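Local atomic coordinates of Glyco_hydro_cc domain-containing protein (Cryptococcus neoformans, PDB entry 6UBC), a protein that probably binds beta-1,3-glucan oligosaccharides, as a fungal member (subgroup VII) of glycoside hydrolase family GH128. Residues Q386-A398 / E431-Y443. Residues are numbered along the deposited sequence; the frame is centred on the assembly and turned at random.
Sequences QSEINTFINDIVA and ESGQTYLTAISQY
Glu431 lays its extended chain against Gln386, carboxylate and amide stacked with their planes 24° apart, while its OE2 accepts a bond from Asn390 ND2 (3.0 Å) on the anti side, tilted out of the carboxylate plane. Ser432, small enough for a buried place, takes a nearly straight bond at OG from Gln386 NE2 (2.9 Å, 170°) and has a second partner in Glu420 O. The bend of Gln386 at chi2 folds its amide back, so that NE2 also reaches Asn390 OD1 and OE1 receives a water that accepts from Ser432 N. Both amides donate and accept at once, suiting this partly exposed end. Thr435 serves two environments: OG1 lies 2.8 Å from Asn390 OD1, whereas CG2 packs on Ile393 CG2 at 3.7 Å. Tyr436 marks the buried side, which branched Ile393 and Val397 fill; Ile393 CG2 meets its ring edge, Val397 CG2 approaches CD1 obliquely (4.0 Å), and the Tyr436 hydroxyl is hydrogen-bonded to Gly205 O. At Ala439 the bare methyl lets the backbones draw close, its CB 3.9 Å from Val397 CG1. The Tyr443 ring then comes against Val397 CG1 through CE2, its OH sharing a water with Ala398 O. With axes 9.1 Å apart at -25°, these near-parallel helices lie outside strand 406-411, whose Tyr409 and Tyr411 touch the apolar side, as fits the helical layer of the GH128 (beta/alpha)8 barrel.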
ATOM      1  N   GLN A 386      16.539   7.067 -15.527  1.00 25.98           N
ATOM      2  CA  GLN A 386      16.998   6.033 -14.560  1.00 27.92           C
ATOM      3  C   GLN A 386      17.768   6.694 -13.405  1.00 28.33           C
ATOM      4  O   GLN A 386      17.601   6.245 -12.261  1.00 25.74           O
ATOM      5  CB  GLN A 386      17.887   4.979 -15.232  1.00 28.69           C
ATOM      6  CG  GLN A 386      18.280   3.837 -14.305  1.00 27.07           C
ATOM      7  CD  GLN A 386      17.071   3.052 -13.851  1.00 25.28           C
ATOM      8  OE1 GLN A 386      16.305   2.577 -14.686  1.00 28.61           O
ATOM      9  NE2 GLN A 386      16.872   2.930 -12.536  1.00 23.18           N
ATOM     10  N   SER A 387      18.628   7.670 -13.719  1.00 28.62           N
ATOM     11  CA  SER A 387      19.469   8.349 -12.713  1.00 29.55           C
ATOM     12  C   SER A 387      18.572   9.061 -11.684  1.00 27.79           C
ATOM     13  O   SER A 387      18.690   8.880 -10.437  1.00 29.07           O
ATOM     14  CB  SER A 387      20.371   9.296 -13.425  1.00 34.15           C
ATOM     15  OG  SER A 387      21.207   9.797 -12.438  1.00 40.71           O
ATOM     16  N   GLU A 388      17.561   9.771 -12.166  1.00 28.08           N
ATOM     17  CA  GLU A 388      16.612  10.444 -11.247  1.00 27.96           C
ATOM     18  C   GLU A 388      15.848   9.386 -10.463  1.00 25.45           C
ATOM     19  O   GLU A 388      15.591   9.635  -9.259  1.00 26.35           O
ATOM     20  CB  GLU A 388      15.627  11.270 -12.100  1.00 31.61           C
ATOM     21  CG  GLU A 388      14.514  11.976 -11.344  1.00 37.74           C
ATOM     22  CD  GLU A 388      13.388  12.588 -12.214  1.00 44.59           C
ATOM     23  OE1 GLU A 388      13.382  12.320 -13.452  1.00 51.24           O
ATOM     24  OE2 GLU A 388      12.502  13.334 -11.664  1.00 44.14           O
ATOM     25  N   ILE A 389      15.429   8.274 -11.108  1.00 23.90           N
ATOM     26  CA  ILE A 389      14.726   7.164 -10.403  1.00 23.21           C
ATOM     27  C   ILE A 389      15.570   6.621  -9.265  1.00 23.19           C
ATOM     28  O   ILE A 389      15.025   6.423  -8.203  1.00 24.43           O
ATOM     29  CB  ILE A 389      14.295   6.061 -11.391  1.00 23.68           C
ATOM     30  CG1 ILE A 389      13.080   6.572 -12.173  1.00 25.02           C
ATOM     31  CG2 ILE A 389      14.026   4.740 -10.724  1.00 24.71           C
ATOM     32  CD1 ILE A 389      12.778   5.819 -13.464  1.00 24.92           C
ATOM     33  N   ASN A 390      16.832   6.334  -9.527  1.00 23.99           N
ATOM     34  CA  ASN A 390      17.742   5.776  -8.500  1.00 23.70           C
ATOM     35  C   ASN A 390      17.813   6.733  -7.301  1.00 25.06           C
ATOM     36  O   ASN A 390      17.733   6.271  -6.157  1.00 27.32           O
ATOM     37  CB  ASN A 390      19.132   5.496  -9.049  1.00 23.84           C
ATOM     38  CG  ASN A 390      19.175   4.368 -10.034  1.00 24.59           C
ATOM     39  OD1 ASN A 390      18.298   3.483 -10.056  1.00 27.23           O
ATOM     40  ND2 ASN A 390      20.184   4.404 -10.871  1.00 23.66           N
ATOM     41  N   THR A 391      17.990   8.026  -7.563  1.00 25.56           N
ATOM     42  CA  THR A 391      18.089   9.059  -6.503  1.00 27.65           C
ATOM     43  C   THR A 391      16.813   9.090  -5.663  1.00 27.85           C
ATOM     44  O   THR A 391      16.882   9.089  -4.396  1.00 27.71           O
ATOM     45  CB  THR A 391      18.395  10.439  -7.066  1.00 28.69           C
ATOM     46  OG1 THR A 391      19.618  10.328  -7.793  1.00 28.69           O
ATOM     47  CG2 THR A 391      18.448  11.449  -5.956  1.00 29.88           C
ATOM     48  N   PHE A 392      15.691   9.019  -6.351  1.00 27.66           N
ATOM     49  CA  PHE A 392      14.361   8.983  -5.716  1.00 26.71           C
ATOM     50  C   PHE A 392      14.248   7.773  -4.807  1.00 27.08           C
ATOM     51  O   PHE A 392      13.775   7.954  -3.691  1.00 26.97           O
ATOM     52  CB  PHE A 392      13.260   9.016  -6.769  1.00 25.63           C
ATOM     53  CG  PHE A 392      11.891   9.047  -6.172  1.00 26.53           C
ATOM     54  CD1 PHE A 392      11.325  10.252  -5.820  1.00 27.90           C
ATOM     55  CD2 PHE A 392      11.138   7.875  -6.065  1.00 25.17           C
ATOM     56  CE1 PHE A 392      10.017  10.301  -5.368  1.00 27.61           C
ATOM     57  CE2 PHE A 392       9.848   7.914  -5.598  1.00 25.54           C
ATOM     58  CZ  PHE A 392       9.303   9.128  -5.192  1.00 28.11           C
ATOM     59  N   ILE A 393      14.576   6.582  -5.307  1.00 24.64           N
ATOM     60  CA  ILE A 393      14.406   5.341  -4.506  1.00 25.48           C
ATOM     61  C   ILE A 393      15.309   5.480  -3.270  1.00 26.24           C
ATOM     62  O   ILE A 393      14.857   5.171  -2.158  1.00 25.23           O
ATOM     63  CB  ILE A 393      14.753   4.087  -5.350  1.00 23.72           C
ATOM     64  CG1 ILE A 393      13.692   3.799  -6.431  1.00 23.73           C
ATOM     65  CG2 ILE A 393      14.915   2.914  -4.420  1.00 24.49           C
ATOM     66  CD1 ILE A 393      14.174   2.889  -7.554  1.00 24.13           C
ATOM     67  N   ASN A 394      16.549   5.907  -3.454  1.00 27.30           N
ATOM     68  CA  ASN A 394      17.539   5.973  -2.330  1.00 27.85           C
ATOM     69  C   ASN A 394      17.046   6.988  -1.293  1.00 27.93           C
ATOM     70  O   ASN A 394      16.969   6.627  -0.079  1.00 27.70           O
ATOM     71  CB  ASN A 394      18.920   6.317  -2.864  1.00 29.22           C
ATOM     72  CG  ASN A 394      19.560   5.123  -3.553  1.00 30.31           C
ATOM     73  OD1 ASN A 394      19.457   3.985  -3.070  1.00 32.07           O
ATOM     74  ND2 ASN A 394      20.335   5.396  -4.590  1.00 28.67           N
ATOM     75  N   ASP A 395      16.559   8.141  -1.779  1.00 25.83           N
ATOM     76  CA  ASP A 395      16.058   9.240  -0.947  1.00 28.75           C
ATOM     77  C   ASP A 395      14.820   8.796  -0.175  1.00 26.50           C
ATOM     78  O   ASP A 395      14.692   9.130   1.022  1.00 26.17           O
ATOM     79  CB  ASP A 395      15.745  10.499  -1.742  1.00 30.45           C
ATOM     80  CG  ASP A 395      16.948  11.311  -2.234  1.00 33.68           C
ATOM     81  OD1 ASP A 395      18.056  11.033  -1.798  1.00 31.30           O
ATOM     82  OD2 ASP A 395      16.743  12.207  -3.058  1.00 35.21           O
ATOM     83  N   ILE A 396      13.845   8.176  -0.839  1.00 26.36           N
ATOM     84  CA  ILE A 396      12.543   7.907  -0.204  1.00 25.65           C
ATOM     85  C   ILE A 396      12.737   6.791   0.833  1.00 25.46           C
ATOM     86  O   ILE A 396      12.061   6.792   1.898  1.00 26.45           O
ATOM     87  CB  ILE A 396      11.432   7.616  -1.262  1.00 25.94           C
ATOM     88  CG1 ILE A 396      10.073   7.956  -0.639  1.00 25.52           C
ATOM     89  CG2 ILE A 396      11.477   6.196  -1.815  1.00 25.13           C
ATOM     90  CD1 ILE A 396       8.887   7.797  -1.590  1.00 25.99           C
ATOM     91  N   VAL A 397      13.596   5.821   0.549  1.00 24.95           N
ATOM     92  CA  VAL A 397      13.835   4.713   1.521  1.00 24.31           C
ATOM     93  C   VAL A 397      14.468   5.287   2.798  1.00 26.56           C
ATOM     94  O   VAL A 397      13.925   5.007   3.906  1.00 26.75           O
ATOM     95  CB  VAL A 397      14.650   3.584   0.892  1.00 24.00           C
ATOM     96  CG1 VAL A 397      15.198   2.653   1.990  1.00 24.56           C
ATOM     97  CG2 VAL A 397      13.824   2.812  -0.156  1.00 23.15           C
ATOM     98  N   ALA A 398      15.444   6.184   2.667  1.00 27.96           N
ATOM     99  CA  ALA A 398      16.039   6.903   3.817  1.00 29.12           C
ATOM    100  C   ALA A 398      15.014   7.733   4.593  1.00 30.34           C
ATOM    101  O   ALA A 398      14.997   7.633   5.860  1.00 30.83           O
ATOM    102  CB  ALA A 398      17.184   7.738   3.358  1.00 33.12           C
ATOM    103  N   GLU A 431      17.646  -2.639 -12.913  1.00 23.27           N
ATOM    104  CA  GLU A 431      18.452  -1.649 -12.165  1.00 24.02           C
ATOM    105  C   GLU A 431      17.560  -1.026 -11.055  1.00 23.12           C
ATOM    106  O   GLU A 431      18.028  -0.792  -9.889  1.00 24.32           O
ATOM    107  CB  GLU A 431      18.965  -0.589 -13.135  1.00 25.80           C
ATOM    108  CG  GLU A 431      19.737   0.496 -12.402  1.00 26.07           C
ATOM    109  CD  GLU A 431      20.549   1.399 -13.294  1.00 29.03           C
ATOM    110  OE1 GLU A 431      20.603   1.173 -14.518  1.00 28.43           O
ATOM    111  OE2 GLU A 431      21.122   2.348 -12.777  1.00 28.92           O
ATOM    112  N   SER A 432      16.346  -0.594 -11.388  1.00 23.50           N
ATOM    113  CA  SER A 432      15.473   0.017 -10.360  1.00 23.45           C
ATOM    114  C   SER A 432      15.217  -0.977  -9.238  1.00 23.11           C
ATOM    115  O   SER A 432      15.286  -0.555  -8.051  1.00 24.31           O
ATOM    116  CB  SER A 432      14.167   0.565 -10.905  1.00 24.13           C
ATOM    117  OG  SER A 432      14.425   1.620 -11.809  1.00 24.33           O
ATOM    118  N   GLY A 433      14.888  -2.224  -9.559  1.00 23.03           N
ATOM    119  CA  GLY A 433      14.695  -3.291  -8.555  1.00 22.44           C
ATOM    120  C   GLY A 433      15.911  -3.431  -7.640  1.00 23.27           C
ATOM    121  O   GLY A 433      15.767  -3.546  -6.362  1.00 24.34           O
ATOM    122  N   GLN A 434      17.095  -3.439  -8.245  1.00 22.15           N
ATOM    123  CA  GLN A 434      18.373  -3.540  -7.491  1.00 23.96           C
ATOM    124  C   GLN A 434      18.599  -2.306  -6.623  1.00 24.73           C
ATOM    125  O   GLN A 434      19.123  -2.474  -5.534  1.00 24.94           O
ATOM    126  CB  GLN A 434      19.514  -3.696  -8.493  1.00 23.72           C
ATOM    127  CG  GLN A 434      19.427  -4.993  -9.236  1.00 24.71           C
ATOM    128  CD  GLN A 434      20.529  -5.120 -10.268  1.00 27.60           C
ATOM    129  OE1 GLN A 434      21.683  -4.718 -10.023  1.00 27.23           O
ATOM    130  NE2 GLN A 434      20.168  -5.783 -11.373  1.00 25.61           N
ATOM    131  N   THR A 435      18.233  -1.109  -7.080  1.00 23.63           N
ATOM    132  CA  THR A 435      18.439   0.107  -6.265  1.00 23.97           C
ATOM    133  C   THR A 435      17.538  -0.043  -5.025  1.00 24.75           C
ATOM    134  O   THR A 435      17.985   0.261  -3.918  1.00 24.92           O
ATOM    135  CB  THR A 435      18.068   1.407  -6.984  1.00 24.31           C
ATOM    136  OG1 THR A 435      18.941   1.529  -8.114  1.00 26.06           O
ATOM    137  CG2 THR A 435      18.217   2.605  -6.075  1.00 24.65           C
ATOM    138  N   TYR A 436      16.298  -0.492  -5.205  1.00 23.79           N
ATOM    139  CA  TYR A 436      15.425  -0.652  -4.021  1.00 23.19           C
ATOM    140  C   TYR A 436      16.053  -1.697  -3.081  1.00 22.83           C
ATOM    141  O   TYR A 436      16.119  -1.466  -1.866  1.00 23.24           O
ATOM    142  CB  TYR A 436      14.025  -1.143  -4.410  1.00 24.51           C
ATOM    143  CG  TYR A 436      13.061  -1.264  -3.258  1.00 22.54           C
ATOM    144  CD1 TYR A 436      12.655  -0.155  -2.547  1.00 23.02           C
ATOM    145  CD2 TYR A 436      12.410  -2.467  -3.002  1.00 23.93           C
ATOM    146  CE1 TYR A 436      11.697  -0.253  -1.561  1.00 22.56           C
ATOM    147  CE2 TYR A 436      11.469  -2.584  -1.991  1.00 22.95           C
ATOM    148  CZ  TYR A 436      11.106  -1.470  -1.259  1.00 22.21           C
ATOM    149  OH  TYR A 436      10.136  -1.535  -0.277  1.00 22.58           O
ATOM    150  N   LEU A 437      16.464  -2.833  -3.636  1.00 23.16           N
ATOM    151  CA  LEU A 437      17.011  -3.947  -2.802  1.00 23.20           C
ATOM    152  C   LEU A 437      18.216  -3.411  -2.017  1.00 23.58           C
ATOM    153  O   LEU A 437      18.319  -3.696  -0.811  1.00 24.79           O
ATOM    154  CB  LEU A 437      17.316  -5.179  -3.634  1.00 23.86           C
ATOM    155  CG  LEU A 437      17.993  -6.368  -2.896  1.00 24.22           C
ATOM    156  CD1 LEU A 437      17.215  -6.769  -1.693  1.00 24.60           C
ATOM    157  CD2 LEU A 437      18.246  -7.548  -3.832  1.00 24.95           C
ATOM    158  N   THR A 438      19.135  -2.731  -2.665  1.00 24.40           N
ATOM    159  CA  THR A 438      20.342  -2.202  -2.003  1.00 25.14           C
ATOM    160  C   THR A 438      19.968  -1.211  -0.919  1.00 24.39           C
ATOM    161  O   THR A 438      20.526  -1.303   0.164  1.00 25.60           O
ATOM    162  CB  THR A 438      21.290  -1.556  -3.012  1.00 27.05           C
ATOM    163  OG1 THR A 438      21.673  -2.578  -3.932  1.00 26.56           O
ATOM    164  CG2 THR A 438      22.495  -0.997  -2.312  1.00 30.27           C
ATOM    165  N   ALA A 439      19.048  -0.312  -1.195  1.00 23.12           N
ATOM    166  CA  ALA A 439      18.608   0.702  -0.212  1.00 26.66           C
ATOM    167  C   ALA A 439      17.980   0.001   1.004  1.00 24.80           C
ATOM    168  O   ALA A 439      18.360   0.335   2.146  1.00 26.92           O
ATOM    169  CB  ALA A 439      17.676   1.687  -0.867  1.00 26.54           C
ATOM    170  N   ILE A 440      17.077  -0.962   0.846  1.00 23.86           N
ATOM    171  CA  ILE A 440      16.377  -1.499   2.027  1.00 23.81           C
ATOM    172  C   ILE A 440      17.380  -2.408   2.760  1.00 25.58           C
ATOM    173  O   ILE A 440      17.253  -2.542   3.952  1.00 24.67           O
ATOM    174  CB  ILE A 440      15.093  -2.215   1.638  1.00 24.36           C
ATOM    175  CG1 ILE A 440      15.322  -3.478   0.791  1.00 25.47           C
ATOM    176  CG2 ILE A 440      14.146  -1.265   0.924  1.00 23.34           C
ATOM    177  CD1 ILE A 440      14.059  -4.263   0.556  1.00 26.54           C
ATOM    178  N   SER A 441      18.400  -2.927   2.077  1.00 23.64           N
ATOM    179  CA  SER A 441      19.380  -3.876   2.669  1.00 26.21           C
ATOM    180  C   SER A 441      20.312  -3.136   3.642  1.00 26.89           C
ATOM    181  O   SER A 441      20.921  -3.814   4.531  1.00 28.89           O
ATOM    182  CB  SER A 441      20.168  -4.637   1.574  1.00 26.93           C
ATOM    183  OG  SER A 441      19.275  -5.568   0.948  1.00 27.36           O
ATOM    184  N   GLN A 442      20.404  -1.821   3.559  1.00 27.59           N
ATOM    185  CA  GLN A 442      21.193  -1.038   4.536  1.00 30.97           C
ATOM    186  C   GLN A 442      20.541  -1.113   5.924  1.00 30.17           C
ATOM    187  O   GLN A 442      21.243  -0.875   6.912  1.00 31.25           O
ATOM    188  CB  GLN A 442      21.196   0.438   4.204  1.00 33.68           C
ATOM    189  CG  GLN A 442      21.815   0.747   2.867  1.00 37.40           C
ATOM    190  CD  GLN A 442      21.513   2.193   2.568  1.00 40.72           C
ATOM    191  OE1 GLN A 442      20.368   2.614   2.237  1.00 51.82           O
ATOM    192  NE2 GLN A 442      22.539   2.972   2.761  1.00 44.53           N
ATOM    193  N   TYR A 443      19.261  -1.430   5.996  1.00 29.30           N
ATOM    194  CA  TYR A 443      18.460  -1.417   7.262  1.00 29.78           C
ATOM    195  C   TYR A 443      18.262  -2.823   7.806  1.00 31.32           C
ATOM    196  O   TYR A 443      18.364  -3.007   9.012  1.00 31.23           O
ATOM    197  CB  TYR A 443      17.121  -0.683   7.061  1.00 30.48           C
ATOM    198  CG  TYR A 443      17.333   0.760   6.692  1.00 30.51           C
ATOM    199  CD1 TYR A 443      17.517   1.731   7.672  1.00 30.39           C
ATOM    200  CD2 TYR A 443      17.468   1.154   5.364  1.00 28.24           C
ATOM    201  CE1 TYR A 443      17.843   3.040   7.350  1.00 30.59           C
ATOM    202  CE2 TYR A 443      17.757   2.467   5.043  1.00 28.57           C
ATOM    203  CZ  TYR A 443      17.954   3.408   6.027  1.00 29.26           C
ATOM    204  OH  TYR A 443      18.236   4.699   5.706  1.00 32.06           O
TER
HETATM  205  O   HOH W   1      15.519  -0.150 -14.272  1.00 23.28           O
HETATM  206  O   HOH W   2      20.444   1.710  -3.525  1.00 35.62           O
HETATM  207  O   HOH W   3      17.193   6.685   7.263  1.00 32.61           O